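PDB 5ZI1: insecticidal crystal protein Cry7Cal from Bacillus thuringiensis, which is an insecticidal toxin active against the locust Locusta migratoria manilensis, and probably binds receptors in the insect gut before damaging its cells. Local coordinates for residues I471-A476 and P495-V500; A482-I487 and N502-N507; S506-R511 and M577-K582; G534-S539 and S560-G565. All blocks are in the same frame, centred on the assembly; numbering follows the deposited sequence.

How the interactions relate
All four contacts lie in the C-terminal beta-sandwich domain of the toxin fragment. Interaction 1 comes first and closes the loop from 471-476 to 495-500. Interaction 2, 482-487 with 502-507, starts inside that loop and ends beyond it, so the two cross. They meet through strands 484-487 and 496-500, where K498 N and V500 N probably bond to E485 O and G483 O. Interaction 3 begins where interaction 2 ends and shares S506 and N507 with it. It closes a long loop to 577-582. Interaction 4, 534-539 with 560-565, is nested in that loop. Strand 534-538 lies beside strand 575-580, while interaction 4 reaches across to the opposing sheet.

Interaction 1: residues I471-A476 and P495-V500; sequences IPAVKA and PILKIV
A473 and V474 form the bumps that 471-476 presses against the start of strand 496-500. They stand side by side on the short 3-10 turn 473-475, which follows strand 468-472. Strands 468-472 and 496-500 both pair antiparallel with strand 589-599, in one sheet of the C-terminal beta sandwich. The methyl of A473 rests on the branch point of L497, with A473 CB 3.8 Å from L497 CG. V474 reaches toward P495, at the start of the other segment. Its CG1 lies 4.0 Å from P495 CG and 4.3 Å from L497 CD2. This one methyl therefore sits in the hollow between the proline ring and the leucine fork. The floor of the hollow is backbone, where V474 CG1 comes within 3.5 Å of P495 O. The first torsion of V474 (chi1 -65°) sets CG1 beside its own backbone N, on the side of the strand. I496 points away from the turn and packs on I487 and Y559. F510 touches both L497 and A476, bridging the strand and the end of the turn.

No direct hydrogen bond joins the segments. A single water spans them instead. It accepts from V474 N at 2.9 Å and donates to P495 O, also at 2.9 Å. K475 N bonds to P472 O at 2.9 Å, closing the 3-10 turn that carries A473 and V474. The chemistry is that of a buried hydrocarbon contact with one polar bridge. Shape does most of the joining, and the water gives an N-H and a carbonyl oxygen a common partner.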
loop_
_atom_site.group_PDB
_atom_site.type_symbol
_atom_site.label_atom_id
_atom_site.label_comp_id
_atom_site.label_asym_id
_atom_site.label_seq_id
_atom_site.Cartn_x
_atom_site.Cartn_y
_atom_site.Cartn_z
ATOM N N ILE A 471 6.634 -12.026 4.596
ATOM C CA ILE A 471 7.689 -11.151 4.124
ATOM C C ILE A 471 7.593 -11.114 2.605
ATOM O O ILE A 471 7.700 -12.161 1.957
ATOM C CB ILE A 471 9.083 -11.630 4.557
ATOM C CG1 ILE A 471 9.161 -11.778 6.077
ATOM C CG2 ILE A 471 10.137 -10.670 4.036
ATOM C CD1 ILE A 471 10.571 -12.135 6.580
ATOM N N PRO A 472 7.389 -9.948 2.000
ATOM C CA PRO A 472 7.300 -9.888 0.544
ATOM C C PRO A 472 8.625 -10.250 -0.079
ATOM O O PRO A 472 9.691 -9.979 0.471
ATOM C CB PRO A 472 6.939 -8.425 0.271
ATOM C CG PRO A 472 6.184 -8.029 1.490
ATOM C CD PRO A 472 6.879 -8.730 2.634
ATOM N N ALA A 473 8.546 -10.888 -1.239
ATOM C CA ALA A 473 9.760 -11.208 -1.973
ATOM C C ALA A 473 10.593 -9.960 -2.233
ATOM O O ALA A 473 11.827 -10.033 -2.272
ATOM C CB ALA A 473 9.398 -11.917 -3.286
ATOM N N VAL A 474 9.949 -8.804 -2.408
ATOM C CA VAL A 474 10.721 -7.600 -2.679
ATOM C C VAL A 474 11.511 -7.124 -1.467
ATOM O O VAL A 474 12.380 -6.268 -1.624
ATOM C CB VAL A 474 9.827 -6.469 -3.234
ATOM C CG1 VAL A 474 9.271 -6.873 -4.580
ATOM C CG2 VAL A 474 8.707 -6.138 -2.281
ATOM N N LYS A 475 11.273 -7.686 -0.270
ATOM C CA LYS A 475 12.145 -7.413 0.874
ATOM C C LYS A 475 13.532 -8.039 0.726
ATOM O O LYS A 475 14.395 -7.789 1.576
ATOM C CB LYS A 475 11.508 -7.890 2.182
ATOM C CG LYS A 475 10.211 -7.163 2.583
ATOM C CD LYS A 475 10.450 -5.665 2.817
ATOM C CE LYS A 475 11.370 -5.392 4.018
ATOM N NZ LYS A 475 10.715 -5.624 5.356
ATOM N N ALA A 476 13.767 -8.826 -0.325
ATOM C CA ALA A 476 15.106 -9.272 -0.695
ATOM C C ALA A 476 16.048 -8.079 -0.879
ATOM O O ALA A 476 15.632 -6.915 -0.893
ATOM C CB ALA A 476 15.063 -10.077 -1.991
ATOM N N PRO A 495 4.932 -4.636 -5.263
ATOM C CA PRO A 495 5.352 -5.387 -6.452
ATOM C C PRO A 495 5.699 -6.828 -6.104
ATOM O O PRO A 495 5.769 -7.219 -4.936
ATOM C CB PRO A 495 6.569 -4.611 -6.959
ATOM C CG PRO A 495 7.018 -3.795 -5.807
ATOM C CD PRO A 495 5.840 -3.518 -4.956
ATOM N N ILE A 496 5.896 -7.630 -7.155
ATOM C CA ILE A 496 6.106 -9.066 -7.043
ATOM C C ILE A 496 7.250 -9.453 -7.973
ATOM O O ILE A 496 7.671 -8.676 -8.826
ATOM C CB ILE A 496 4.832 -9.876 -7.380
ATOM C CG1 ILE A 496 4.417 -9.654 -8.836
ATOM C CG2 ILE A 496 3.697 -9.529 -6.421
ATOM C CD1 ILE A 496 3.195 -10.429 -9.237
ATOM N N LEU A 497 7.762 -10.672 -7.794
ATOM C CA LEU A 497 8.809 -11.193 -8.662
ATOM C C LEU A 497 8.214 -11.987 -9.817
ATOM O O LEU A 497 7.281 -12.776 -9.627
ATOM C CB LEU A 497 9.774 -12.093 -7.886
ATOM C CG LEU A 497 10.652 -11.446 -6.809
ATOM C CD1 LEU A 497 11.977 -12.175 -6.677
ATOM C CD2 LEU A 497 10.878 -9.984 -7.101
ATOM N N LYS A 498 8.780 -11.795 -11.012
ATOM C CA LYS A 498 8.419 -12.562 -12.198
ATOM C C LYS A 498 9.642 -13.328 -12.681
ATOM O O LYS A 498 10.602 -12.727 -13.177
ATOM C CB LYS A 498 7.893 -11.650 -13.296
ATOM C CG LYS A 498 7.424 -12.395 -14.522
ATOM C CD LYS A 498 6.894 -11.416 -15.548
ATOM C CE LYS A 498 7.909 -11.166 -16.651
ATOM N NZ LYS A 498 7.521 -11.883 -17.915
ATOM N N ILE A 499 9.600 -14.652 -12.565
ATOM C CA ILE A 499 10.702 -15.516 -12.968
ATOM C C ILE A 499 10.323 -16.226 -14.263
ATOM O O ILE A 499 9.264 -16.861 -14.342
ATOM C CB ILE A 499 11.042 -16.536 -11.868
ATOM C CG1 ILE A 499 11.127 -15.842 -10.511
ATOM C CG2 ILE A 499 12.357 -17.261 -12.173
ATOM C CD1 ILE A 499 10.926 -16.793 -9.361
ATOM N N VAL A 500 11.186 -16.118 -15.270
ATOM C CA VAL A 500 11.078 -16.881 -16.510
ATOM C C VAL A 500 12.236 -17.879 -16.543
ATOM O O VAL A 500 13.405 -17.477 -16.597
ATOM C CB VAL A 500 11.093 -15.966 -17.743
ATOM C CG1 VAL A 500 10.871 -16.781 -18.985
ATOM C CG2 VAL A 500 10.030 -14.860 -17.613
HETATM O O HOH W 1 7.242 -9.085 -3.349
#

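Interaction 2: residues A482-I487 and N502-N507; sequences AGVEII and NNLPSN
The backbones of G483 and N503 come within 4.2 Å, CA to CA, where the chain about to enter strand 484-487 meets the end of a 3-10 turn. G483 has a positive phi (74°), which turns the chain here. It also has no side chain on the face toward N503 and L504, and their backbone can therefore lie close over it, with G483 CA 3.9 Å from L504 N. N503 CB also rests against this spot, 3.6 Å from G483 CA. No hydrogen bond links the two segments; G483 N and N503 O are near each other but badly angled.

A482 meets P505 on the exposed side. Its CB lies 3.8 Å from P505 CG, and P505 CD approaches A482 O at 3.1 Å. L504 sets off away from 482-487, but its CD2 branch turns back and touches V484 CG2 at 3.8 Å, the two side chains crossing at a slant. V484 offers that methyl because its chi1 of -175° puts CG2 beside the backbone N. L504 is buried, and N480 and K582 also touch it.

G483 pairs with V500 through the backbone, so the contact sits at the open end of the antiparallel hairpin 484-487/496-500. The loop folds back over the residues leading into the first strand, on its way to strand 508-513 in the other sheet. It is a sheet-to-sheet connection of the C-terminal beta sandwich of three-domain Cry toxins.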
loop_
_atom_site.group_PDB
_atom_site.type_symbol
_atom_site.label_atom_id
_atom_site.label_comp_id
_atom_site.label_asym_id
_atom_site.label_seq_id
_atom_site.Cartn_x
_atom_site.Cartn_y
_atom_site.Cartn_z
ATOM N N ALA A 482 19.569 -12.356 -14.594
ATOM C CA ALA A 482 18.672 -12.548 -15.717
ATOM C C ALA A 482 17.552 -13.475 -15.287
ATOM O O ALA A 482 17.660 -14.196 -14.290
ATOM C CB ALA A 482 19.401 -13.110 -16.943
ATOM N N GLY A 483 16.457 -13.429 -16.042
ATOM C CA GLY A 483 15.315 -14.272 -15.769
ATOM C C GLY A 483 14.479 -13.881 -14.574
ATOM O O GLY A 483 13.486 -14.561 -14.294
ATOM N N VAL A 484 14.840 -12.816 -13.859
ATOM C CA VAL A 484 14.097 -12.339 -12.699
ATOM C C VAL A 484 13.800 -10.864 -12.887
ATOM O O VAL A 484 14.726 -10.048 -12.966
ATOM C CB VAL A 484 14.871 -12.542 -11.392
ATOM C CG1 VAL A 484 13.998 -12.129 -10.227
ATOM C CG2 VAL A 484 15.338 -13.990 -11.263
ATOM N N GLU A 485 12.519 -10.517 -12.900
ATOM C CA GLU A 485 12.065 -9.150 -13.090
ATOM C C GLU A 485 11.111 -8.787 -11.961
ATOM O O GLU A 485 10.513 -9.654 -11.324
ATOM C CB GLU A 485 11.377 -8.989 -14.447
ATOM C CG GLU A 485 11.371 -7.573 -14.987
ATOM C CD GLU A 485 10.508 -7.411 -16.241
ATOM O OE1 GLU A 485 10.062 -8.444 -16.805
ATOM O OE2 GLU A 485 10.279 -6.246 -16.655
ATOM N N ILE A 486 10.991 -7.499 -11.692
ATOM C CA ILE A 486 10.085 -6.996 -10.670
ATOM C C ILE A 486 9.018 -6.189 -11.387
ATOM O O ILE A 486 9.334 -5.358 -12.243
ATOM C CB ILE A 486 10.848 -6.174 -9.619
ATOM C CG1 ILE A 486 11.952 -7.055 -9.042
ATOM C CG2 ILE A 486 9.926 -5.686 -8.502
ATOM C CD1 ILE A 486 12.824 -6.364 -8.070
ATOM N N ILE A 487 7.755 -6.491 -11.101
ATOM C CA ILE A 487 6.644 -6.007 -11.907
ATOM C C ILE A 487 5.552 -5.519 -10.967
ATOM O O ILE A 487 5.501 -5.884 -9.790
ATOM C CB ILE A 487 6.073 -7.081 -12.868
ATOM C CG1 ILE A 487 5.278 -8.127 -12.090
ATOM C CG2 ILE A 487 7.182 -7.776 -13.670
ATOM C CD1 ILE A 487 4.610 -9.118 -12.978
ATOM N N ASN A 502 13.592 -20.373 -18.530
ATOM C CA ASN A 502 14.604 -20.479 -19.576
ATOM C C ASN A 502 15.566 -19.293 -19.591
ATOM O O ASN A 502 16.614 -19.379 -20.244
ATOM C CB ASN A 502 13.963 -20.651 -20.969
ATOM C CG ASN A 502 13.294 -19.373 -21.507
ATOM O OD1 ASN A 502 13.960 -18.363 -21.797
ATOM N ND2 ASN A 502 11.971 -19.438 -21.699
ATOM N N ASN A 503 15.254 -18.197 -18.897
ATOM C CA ASN A 503 16.160 -17.059 -18.832
ATOM C C ASN A 503 16.940 -16.986 -17.527
ATOM O O ASN A 503 17.801 -16.108 -17.387
ATOM C CB ASN A 503 15.390 -15.753 -19.035
ATOM C CG ASN A 503 14.965 -15.551 -20.467
ATOM O OD1 ASN A 503 15.623 -16.026 -21.394
ATOM N ND2 ASN A 503 13.856 -14.847 -20.662
ATOM N N LEU A 504 16.667 -17.875 -16.577
ATOM C CA LEU A 504 17.477 -17.967 -15.371
ATOM C C LEU A 504 18.897 -18.393 -15.724
ATOM O O LEU A 504 19.080 -19.443 -16.355
ATOM C CB LEU A 504 16.878 -18.967 -14.392
ATOM C CG LEU A 504 15.966 -18.435 -13.292
ATOM C CD1 LEU A 504 15.634 -19.557 -12.317
ATOM C CD2 LEU A 504 16.605 -17.270 -12.570
ATOM N N PRO A 505 19.918 -17.622 -15.356
ATOM C CA PRO A 505 21.289 -18.131 -15.498
ATOM C C PRO A 505 21.520 -19.384 -14.682
ATOM O O PRO A 505 22.161 -20.327 -15.154
ATOM C CB PRO A 505 22.156 -16.963 -14.992
ATOM C CG PRO A 505 21.282 -15.758 -15.053
ATOM C CD PRO A 505 19.882 -16.255 -14.817
ATOM N N SER A 506 21.012 -19.412 -13.456
ATOM C CA SER A 506 21.194 -20.543 -12.565
ATOM C C SER A 506 19.907 -20.714 -11.763
ATOM O O SER A 506 18.892 -20.059 -12.024
ATOM C CB SER A 506 22.429 -20.343 -11.671
ATOM O OG SER A 506 22.153 -19.463 -10.596
ATOM N N ASN A 507 19.950 -21.607 -10.775
ATOM C CA ASN A 507 18.763 -21.895 -9.989
ATOM C C ASN A 507 18.388 -20.751 -9.054
ATOM O O ASN A 507 17.224 -20.655 -8.649
ATOM C CB ASN A 507 18.979 -23.172 -9.171
ATOM C CG ASN A 507 19.013 -24.425 -10.027
ATOM O OD1 ASN A 507 18.637 -24.420 -11.209
ATOM N ND2 ASN A 507 19.462 -25.519 -9.426
#

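Interaction 3: residues S506-R511 and M577-K582; sequences SNQVFR and MLYIIK
N507 buries more surface here than any other residue and grips 577-582 with two oxygens. Its backbone O accepts I580 N at 2.8 Å. Its side-chain OD1 accepts K582 N at 2.9 Å. This second bond is nearly straight at hydrogen (173°), but the donor stands well above the amide plane, 52° out of it. N507 ND2 lies 3.8 Å from I581 CD1. The side chain thus continues the bonding beyond the start of strand 508-513, as far as K582.

L578 bonds to the other strand through both its O and its N. L578 O accepts V509 N at 2.9 Å, while L578 N gives only a weak bond to F510 O, at 3.4 Å. Its CB sits over one face of the F510 ring, 3.9 Å from the centroid, in a CH-pi contact. The F510 ring is brought there by a chi1 of 69°, with CG between the backbone N and the carbonyl carbon. L578 CD2 runs beside V509 CG2 at 3.8 Å, the two side chains pointing the same way. L497 touches V509 and F510 from the opposing sheet.

M577 lies on the other face of the sheet, with Q508, Y579 and R511. M577 CG lies against the Q508 amide, 3.5 Å from Q508 CD. R511 runs alongside M577, but its guanidinium has its salt bridge with E478.

Strands 508-513 and 575-580 are antiparallel neighbours. V509 and F510 both lie opposite L578, so one extra residue is fitted in on the first strand. This is a beta bulge, within one sheet of the C-terminal beta sandwich.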
loop_
_atom_site.group_PDB
_atom_site.type_symbol
_atom_site.label_atom_id
_atom_site.label_comp_id
_atom_site.label_asym_id
_atom_site.label_seq_id
_atom_site.Cartn_x
_atom_site.Cartn_y
_atom_site.Cartn_z
ATOM N N SER A 506 21.012 -19.412 -13.456
ATOM C CA SER A 506 21.194 -20.543 -12.565
ATOM C C SER A 506 19.907 -20.714 -11.763
ATOM O O SER A 506 18.892 -20.059 -12.024
ATOM C CB SER A 506 22.429 -20.343 -11.671
ATOM O OG SER A 506 22.153 -19.463 -10.596
ATOM N N ASN A 507 19.950 -21.607 -10.775
ATOM C CA ASN A 507 18.763 -21.895 -9.989
ATOM C C ASN A 507 18.388 -20.751 -9.054
ATOM O O ASN A 507 17.224 -20.655 -8.649
ATOM C CB ASN A 507 18.979 -23.172 -9.171
ATOM C CG ASN A 507 19.013 -24.425 -10.027
ATOM O OD1 ASN A 507 18.637 -24.420 -11.209
ATOM N ND2 ASN A 507 19.462 -25.519 -9.426
ATOM N N GLN A 508 19.346 -19.909 -8.681
ATOM C CA GLN A 508 19.107 -18.927 -7.633
ATOM C C GLN A 508 18.195 -17.813 -8.129
ATOM O O GLN A 508 18.412 -17.250 -9.207
ATOM C CB GLN A 508 20.431 -18.348 -7.142
ATOM C CG GLN A 508 20.261 -17.474 -5.917
ATOM C CD GLN A 508 21.559 -17.241 -5.159
ATOM O OE1 GLN A 508 21.989 -16.100 -4.977
ATOM N NE2 GLN A 508 22.180 -18.325 -4.700
ATOM N N VAL A 509 17.171 -17.491 -7.339
ATOM C CA VAL A 509 16.251 -16.415 -7.698
ATOM C C VAL A 509 16.598 -15.134 -6.949
ATOM O O VAL A 509 16.818 -14.086 -7.570
ATOM C CB VAL A 509 14.790 -16.810 -7.434
ATOM C CG1 VAL A 509 13.877 -15.625 -7.712
ATOM C CG2 VAL A 509 14.398 -18.038 -8.272
ATOM N N PHE A 510 16.641 -15.187 -5.615
ATOM C CA PHE A 510 16.940 -13.972 -4.870
ATOM C C PHE A 510 17.691 -14.298 -3.589
ATOM O O PHE A 510 17.777 -15.457 -3.169
ATOM C CB PHE A 510 15.663 -13.160 -4.579
ATOM C CG PHE A 510 14.704 -13.793 -3.583
ATOM C CD1 PHE A 510 15.024 -13.905 -2.239
ATOM C CD2 PHE A 510 13.442 -14.191 -3.987
ATOM C CE1 PHE A 510 14.131 -14.445 -1.334
ATOM C CE2 PHE A 510 12.547 -14.723 -3.083
ATOM C CZ PHE A 510 12.893 -14.852 -1.757
ATOM N N ARG A 511 18.227 -13.244 -2.959
ATOM C CA ARG A 511 18.791 -13.340 -1.620
ATOM C C ARG A 511 18.065 -12.401 -0.677
ATOM O O ARG A 511 17.695 -11.292 -1.050
ATOM C CB ARG A 511 20.248 -12.939 -1.552
ATOM C CG ARG A 511 20.980 -13.007 -2.841
ATOM C CD ARG A 511 22.422 -13.101 -2.546
ATOM N NE ARG A 511 23.233 -13.170 -3.754
ATOM C CZ ARG A 511 24.261 -13.993 -3.887
ATOM N NH1 ARG A 511 24.949 -14.000 -5.015
ATOM N NH2 ARG A 511 24.578 -14.813 -2.885
ATOM N N MET A 577 17.983 -17.928 0.595
ATOM C CA MET A 577 17.888 -17.885 -0.849
ATOM C C MET A 577 16.689 -18.709 -1.277
ATOM O O MET A 577 16.418 -19.762 -0.694
ATOM C CB MET A 577 19.161 -18.421 -1.507
ATOM C CG MET A 577 20.110 -17.328 -1.974
ATOM S SD MET A 577 21.666 -17.217 -1.079
ATOM C CE MET A 577 21.132 -17.380 0.615
ATOM N N LEU A 578 15.953 -18.203 -2.266
ATOM C CA LEU A 578 14.930 -18.985 -2.942
ATOM C C LEU A 578 15.518 -19.465 -4.256
ATOM O O LEU A 578 16.241 -18.721 -4.926
ATOM C CB LEU A 578 13.651 -18.182 -3.203
ATOM C CG LEU A 578 12.476 -19.013 -3.755
ATOM C CD1 LEU A 578 11.177 -18.677 -3.043
ATOM C CD2 LEU A 578 12.307 -18.855 -5.251
ATOM N N TYR A 579 15.222 -20.715 -4.605
ATOM C CA TYR A 579 15.765 -21.336 -5.798
ATOM C C TYR A 579 14.634 -21.901 -6.638
ATOM O O TYR A 579 13.609 -22.336 -6.114
ATOM C CB TYR A 579 16.739 -22.480 -5.461
ATOM C CG TYR A 579 17.884 -22.122 -4.555
ATOM C CD1 TYR A 579 17.724 -22.113 -3.186
ATOM C CD2 TYR A 579 19.134 -21.828 -5.071
ATOM C CE1 TYR A 579 18.774 -21.798 -2.348
ATOM C CE2 TYR A 579 20.197 -21.508 -4.240
ATOM C CZ TYR A 579 20.008 -21.498 -2.878
ATOM O OH TYR A 579 21.053 -21.189 -2.031
ATOM N N ILE A 580 14.842 -21.895 -7.947
ATOM C CA ILE A 580 14.046 -22.655 -8.893
ATOM C C ILE A 580 14.991 -23.662 -9.515
ATOM O O ILE A 580 15.997 -23.275 -10.118
ATOM C CB ILE A 580 13.419 -21.768 -9.977
ATOM C CG1 ILE A 580 12.433 -20.766 -9.370
ATOM C CG2 ILE A 580 12.742 -22.627 -11.041
ATOM C CD1 ILE A 580 11.242 -21.410 -8.705
ATOM N N ILE A 581 14.676 -24.947 -9.379
ATOM C CA ILE A 581 15.529 -26.000 -9.918
ATOM C C ILE A 581 15.236 -26.066 -11.413
ATOM O O ILE A 581 14.248 -26.679 -11.835
ATOM C CB ILE A 581 15.290 -27.342 -9.221
ATOM C CG1 ILE A 581 15.288 -27.150 -7.701
ATOM C CG2 ILE A 581 16.344 -28.367 -9.631
ATOM C CD1 ILE A 581 16.526 -26.455 -7.165
ATOM N N LYS A 582 16.091 -25.419 -12.218
ATOM C CA LYS A 582 15.829 -25.295 -13.654
ATOM C C LYS A 582 15.578 -26.653 -14.299
ATOM O O LYS A 582 14.608 -26.826 -15.041
ATOM C CB LYS A 582 16.995 -24.593 -14.355
ATOM C CG LYS A 582 17.094 -23.107 -14.107
ATOM C CD LYS A 582 18.151 -22.468 -15.004
ATOM C CE LYS A 582 17.575 -22.048 -16.343
ATOM N NZ LYS A 582 17.843 -22.980 -17.461
#

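Interaction 4: residues G534-S539 and S560-G565; sequences GVMSFS and SYLTMG
M536 leaves its strand with CG anti to the backbone N (chi1 -162°), and M564 with CG anti to the carbonyl carbon (chi1 -70°), which brings M536 CG within 4.5 Å of M564 SD. Each chain then bends at its last torsion. For M536 the bend carries the end to L562: M536 CE lies 4.1 Å from L562 CD1, and M536 SD 4.2 Å from L562 CD2. The end of the methionine thus meets both branches of the leucine.

M564 packs beside M536, nearer the F538 end. Its sulfur reaches the backbone of 534-539, with M564 SD 3.9 Å from S537 CA. Its terminal methyl touches F538, M564 CE to F538 CB 3.8 Å. Only the root of F538 takes part, because its ring leads away from 560-565 toward S576 and L578. S537 points away from this contact, and its OG bonds to D544.

No hydrogen bond crosses between the segments. The contact is buried and apolar, made by flexible thioethers, with a leucine and the base of a phenylalanine completing it. Neighbours from both sheets enclose it: L578 and I580 touch M536, while V524 and V526 touch M564.

The strand axes approach to 8.4 Å and cross at -53°, too far apart for backbone pairing. Strand 534-538 belongs to the sheet of strand 575-580, and strand 560-571 to the one facing it. This is the face-to-face packing of a beta sandwich, the fold of the C-terminal domain in three-domain Cry toxins.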
loop_
_atom_site.group_PDB
_atom_site.type_symbol
_atom_site.label_atom_id
_atom_site.label_comp_id
_atom_site.label_asym_id
_atom_site.label_seq_id
_atom_site.Cartn_x
_atom_site.Cartn_y
_atom_site.Cartn_z
ATOM N N GLY A 534 7.049 -27.213 -11.772
ATOM C CA GLY A 534 8.470 -27.207 -11.483
ATOM C C GLY A 534 8.761 -27.494 -10.031
ATOM O O GLY A 534 7.891 -27.957 -9.286
ATOM N N VAL A 535 9.998 -27.181 -9.628
ATOM C CA VAL A 535 10.517 -27.519 -8.309
ATOM C C VAL A 535 11.173 -26.284 -7.707
ATOM O O VAL A 535 11.976 -25.615 -8.366
ATOM C CB VAL A 535 11.512 -28.697 -8.383
ATOM C CG1 VAL A 535 12.170 -28.925 -7.046
ATOM C CG2 VAL A 535 10.795 -29.959 -8.830
ATOM N N MET A 536 10.832 -25.987 -6.456
ATOM C CA MET A 536 11.325 -24.825 -5.733
ATOM C C MET A 536 12.127 -25.285 -4.516
ATOM O O MET A 536 11.980 -26.413 -4.043
ATOM C CB MET A 536 10.147 -23.922 -5.308
ATOM C CG MET A 536 10.516 -22.485 -4.937
ATOM S SD MET A 536 9.074 -21.475 -4.466
ATOM C CE MET A 536 8.202 -21.386 -6.041
ATOM N N SER A 537 12.972 -24.395 -3.999
ATOM C CA SER A 537 13.800 -24.717 -2.847
ATOM C C SER A 537 14.137 -23.442 -2.083
ATOM O O SER A 537 14.221 -22.353 -2.665
ATOM C CB SER A 537 15.091 -25.424 -3.265
ATOM O OG SER A 537 15.942 -25.612 -2.150
ATOM N N PHE A 538 14.351 -23.588 -0.773
ATOM C CA PHE A 538 14.605 -22.436 0.077
ATOM C C PHE A 538 15.657 -22.794 1.121
ATOM O O PHE A 538 15.733 -23.938 1.579
ATOM C CB PHE A 538 13.311 -21.942 0.741
ATOM C CG PHE A 538 13.399 -20.538 1.259
ATOM C CD1 PHE A 538 13.131 -19.460 0.429
ATOM C CD2 PHE A 538 13.759 -20.292 2.572
ATOM C CE1 PHE A 538 13.219 -18.163 0.900
ATOM C CE2 PHE A 538 13.848 -18.999 3.049
ATOM C CZ PHE A 538 13.578 -17.935 2.213
ATOM N N SER A 539 16.485 -21.808 1.474
ATOM C CA SER A 539 17.560 -22.040 2.429
ATOM C C SER A 539 17.005 -22.625 3.715
ATOM O O SER A 539 15.875 -22.336 4.114
ATOM C CB SER A 539 18.298 -20.741 2.749
ATOM O OG SER A 539 19.065 -20.308 1.641
ATOM N N SER A 560 -1.770 -19.710 -5.630
ATOM C CA SER A 560 -1.996 -20.649 -4.540
ATOM C C SER A 560 -0.791 -20.643 -3.605
ATOM O O SER A 560 0.018 -19.709 -3.630
ATOM C CB SER A 560 -2.291 -22.055 -5.075
ATOM O OG SER A 560 -1.337 -22.406 -6.051
ATOM N N TYR A 561 -0.672 -21.668 -2.773
ATOM C CA TYR A 561 0.379 -21.765 -1.779
ATOM C C TYR A 561 1.171 -23.048 -1.966
ATOM O O TYR A 561 0.651 -24.088 -2.408
ATOM C CB TYR A 561 -0.191 -21.707 -0.368
ATOM C CG TYR A 561 -0.839 -20.370 -0.066
ATOM C CD1 TYR A 561 -2.182 -20.151 -0.343
ATOM C CD2 TYR A 561 -0.092 -19.316 0.461
ATOM C CE1 TYR A 561 -2.769 -18.952 -0.079
ATOM C CE2 TYR A 561 -0.670 -18.087 0.724
ATOM C CZ TYR A 561 -2.013 -17.916 0.457
ATOM O OH TYR A 561 -2.629 -16.721 0.709
ATOM N N LEU A 562 2.435 -22.957 -1.584
ATOM C CA LEU A 562 3.400 -24.029 -1.740
ATOM C C LEU A 562 4.227 -24.069 -0.467
ATOM O O LEU A 562 4.928 -23.103 -0.155
ATOM C CB LEU A 562 4.284 -23.762 -2.959
ATOM C CG LEU A 562 5.498 -24.655 -3.195
ATOM C CD1 LEU A 562 5.864 -24.468 -4.586
ATOM C CD2 LEU A 562 6.739 -24.248 -2.361
ATOM N N THR A 563 4.193 -25.188 0.233
ATOM C CA THR A 563 4.824 -25.288 1.536
ATOM C C THR A 563 6.104 -26.108 1.458
ATOM O O THR A 563 6.107 -27.215 0.908
ATOM C CB THR A 563 3.844 -25.886 2.541
ATOM O OG1 THR A 563 2.658 -25.090 2.543
ATOM C CG2 THR A 563 4.446 -25.922 3.938
ATOM N N MET A 564 7.188 -25.553 2.000
ATOM C CA MET A 564 8.453 -26.258 2.114
ATOM C C MET A 564 8.747 -26.489 3.585
ATOM O O MET A 564 8.632 -25.566 4.396
ATOM C CB MET A 564 9.576 -25.478 1.443
ATOM C CG MET A 564 9.466 -25.441 -0.054
ATOM S SD MET A 564 10.517 -24.189 -0.790
ATOM C CE MET A 564 9.662 -22.752 -0.166
ATOM N N GLY A 565 9.131 -27.711 3.922
ATOM C CA GLY A 565 9.288 -28.104 5.301
ATOM C C GLY A 565 8.178 -28.977 5.833
ATOM O O GLY A 565 8.054 -29.109 7.053
#